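Local coordinates for LINE-1 retrotransposable element ORF1 protein (Homo sapiens, PDB 2W7A) that binds single-stranded RNA and DNA as a nucleic acid chaperone, favouring its own transcript, and is essential for LINE-1 retrotransposition, at residues E23-D28 against V88-K93. Numbering follows the deposited sequence. Where two conformers were deposited one is given.
Sequences ENTLQD and VTLKGK
Asp-28 meets both Leu-90 and Lys-91, facing the end of strand 88-90 from the helix that carries it. Asp-28 CB lies 4.0 Å from CD1 of Leu-90, a van der Waals contact, and 3.8 Å from Lys-91 NZ. With chi1 at -72° the carboxylate leans to the backbone N side, away from the carbonyl carbon, which puts Asp-28 CG 3.3 Å from Lys-91 NZ. At the tip, Asp-28 OD2 is 3.0 Å from Lys-91 NZ, the weak hydrogen-bonding part of a salt bridge between the two charged groups; Asp-28 OD1 stands 4.0 Å from the same NZ. The ammonium sits over the carboxylate face on the OD2 side, well out of its plane, so the charges are close but the hydrogen bond is poor. Lys-91 reaches it with a chain bent at chi2 (-54°) and extended beyond, and Lys-91 CE passes 3.5 Å from Asp-28 OD2. With an alanine here, the Lys-91 ammonium would probably lose its carboxylate mate and be freer to turn. One turn back, Thr-25 turns its CG2 to CD2 of Leu-90 at 3.8 Å, the side chains crossing at about a right angle, while its OG1 is hydrogen-bonded to the backbone O of Lys-21. Leu-90 and Lys-93 close a type I' turn, with Lys-91 and Gly-92 at its corners, joining strand 88-90 to its antiparallel neighbour 93-99. Glu-32, farther along the helix, takes the backbone N-H groups of both corner residues. The contact therefore joins helix 19-33 to the edge hairpin of the RRM domain's sheet, with Leu-90 also packing on Ile-29 and Ile-95.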
loop_
_atom_site.group_PDB
_atom_site.type_symbol
_atom_site.label_atom_id
_atom_site.label_comp_id
_atom_site.label_asym_id
_atom_site.label_seq_id
_atom_site.Cartn_x
_atom_site.Cartn_y
_atom_site.Cartn_z
ATOM N N GLU A 23 -7.710 5.197 -0.332
ATOM C CA GLU A 23 -7.208 5.882 0.853
ATOM C C GLU A 23 -7.575 5.115 2.111
ATOM O O GLU A 23 -6.733 4.940 3.007
ATOM C CB GLU A 23 -7.735 7.306 0.929
ATOM C CG GLU A 23 -7.158 8.162 -0.167
ATOM C CD GLU A 23 -7.822 9.550 -0.320
ATOM O OE1 GLU A 23 -8.793 9.872 0.407
ATOM O OE2 GLU A 23 -7.339 10.310 -1.182
ATOM N N ASN A 24 -8.791 4.606 2.168
ATOM C CA ASN A 24 -9.261 3.846 3.324
ATOM C C ASN A 24 -8.495 2.518 3.470
ATOM O O ASN A 24 -8.175 2.074 4.579
ATOM C CB ASN A 24 -10.782 3.591 3.242
ATOM C CG ASN A 24 -11.609 4.849 3.422
ATOM O OD1 ASN A 24 -11.094 5.915 3.800
ATOM N ND2 ASN A 24 -12.890 4.742 3.123
ATOM N N THR A 25 -8.170 1.895 2.345
ATOM C CA THR A 25 -7.390 0.669 2.320
ATOM C C THR A 25 -6.015 0.898 2.954
ATOM O O THR A 25 -5.560 0.100 3.759
ATOM C CB THR A 25 -7.233 0.143 0.884
ATOM O OG1 THR A 25 -8.512 -0.244 0.410
ATOM C CG2 THR A 25 -6.254 -1.065 0.776
ATOM N N LEU A 26 -5.350 1.976 2.607
ATOM C CA LEU A 26 -4.026 2.228 3.176
ATOM C C LEU A 26 -4.127 2.466 4.683
ATOM O O LEU A 26 -3.315 1.929 5.466
ATOM C CB LEU A 26 -3.305 3.403 2.481
ATOM C CG LEU A 26 -1.868 3.153 2.014
ATOM C CD1 LEU A 26 -0.898 2.910 3.144
ATOM C CD2 LEU A 26 -1.822 1.977 1.035
ATOM N N GLN A 27 -5.128 3.234 5.083
ATOM C CA GLN A 27 -5.305 3.451 6.514
ATOM C C GLN A 27 -5.641 2.136 7.224
ATOM O O GLN A 27 -5.145 1.899 8.322
ATOM C CB GLN A 27 -6.323 4.544 6.777
ATOM C CG GLN A 27 -6.565 4.828 8.269
ATOM C CD GLN A 27 -5.388 5.474 8.975
ATOM O OE1 GLN A 27 -4.455 5.977 8.326
ATOM N NE2 GLN A 27 -5.410 5.442 10.326
ATOM N N ASP A 28 -6.409 1.275 6.585
ATOM C CA ASP A 28 -6.749 -0.054 7.148
ATOM C C ASP A 28 -5.460 -0.878 7.317
ATOM O O ASP A 28 -5.277 -1.530 8.339
ATOM C CB ASP A 28 -7.801 -0.789 6.313
ATOM C CG ASP A 28 -9.191 -0.190 6.442
ATOM O OD1 ASP A 28 -9.441 0.630 7.347
ATOM O OD2 ASP A 28 -10.031 -0.564 5.590
ATOM N N VAL A 88 2.025 -9.474 6.737
ATOM C CA VAL A 88 1.282 -8.217 6.796
ATOM C C VAL A 88 -0.067 -8.471 6.173
ATOM O O VAL A 88 -0.118 -9.139 5.145
ATOM C CB VAL A 88 2.025 -7.136 5.991
ATOM C CG1 VAL A 88 1.253 -5.807 6.003
ATOM C CG2 VAL A 88 3.487 -6.890 6.562
ATOM N N THR A 89 -1.142 -8.047 6.830
ATOM C CA THR A 89 -2.483 -8.431 6.389
ATOM C C THR A 89 -3.424 -7.271 6.127
ATOM O O THR A 89 -3.266 -6.177 6.663
ATOM C CB THR A 89 -3.128 -9.436 7.329
ATOM O OG1 THR A 89 -3.243 -8.830 8.593
ATOM C CG2 THR A 89 -2.319 -10.719 7.498
ATOM N N LEU A 90 -4.416 -7.528 5.284
ATOM C CA LEU A 90 -5.480 -6.600 4.986
ATOM C C LEU A 90 -6.726 -7.451 5.104
ATOM O O LEU A 90 -6.878 -8.416 4.347
ATOM C CB LEU A 90 -5.341 -5.996 3.604
ATOM C CG LEU A 90 -6.586 -5.181 3.190
ATOM C CD1 LEU A 90 -6.880 -3.974 4.089
ATOM C CD2 LEU A 90 -6.432 -4.777 1.690
ATOM N N LYS A 91 -7.590 -7.134 6.073
ATOM C CA LYS A 91 -8.738 -7.981 6.448
ATOM C C LYS A 91 -8.349 -9.460 6.629
ATOM O O LYS A 91 -9.063 -10.391 6.206
ATOM C CB LYS A 91 -9.895 -7.838 5.456
ATOM C CG LYS A 91 -10.279 -6.394 5.085
ATOM C CD LYS A 91 -10.566 -5.513 6.274
ATOM C CE LYS A 91 -10.518 -4.016 5.904
ATOM N NZ LYS A 91 -10.681 -3.115 7.083
ATOM N N GLY A 92 -7.206 -9.658 7.278
ATOM C CA GLY A 92 -6.716 -10.982 7.630
ATOM C C GLY A 92 -6.087 -11.754 6.474
ATOM O O GLY A 92 -5.646 -12.890 6.676
ATOM N N LYS A 93 -6.032 -11.157 5.285
ATOM C CA LYS A 93 -5.399 -11.802 4.114
ATOM C C LYS A 93 -4.029 -11.188 3.864
ATOM O O LYS A 93 -3.867 -9.980 4.013
ATOM C CB LYS A 93 -6.232 -11.603 2.867
ATOM C CG LYS A 93 -7.612 -12.134 2.928
ATOM C CD LYS A 93 -7.677 -13.618 2.876
ATOM C CE LYS A 93 -9.110 -14.098 2.585
ATOM N NZ LYS A 93 -10.026 -13.732 3.686
#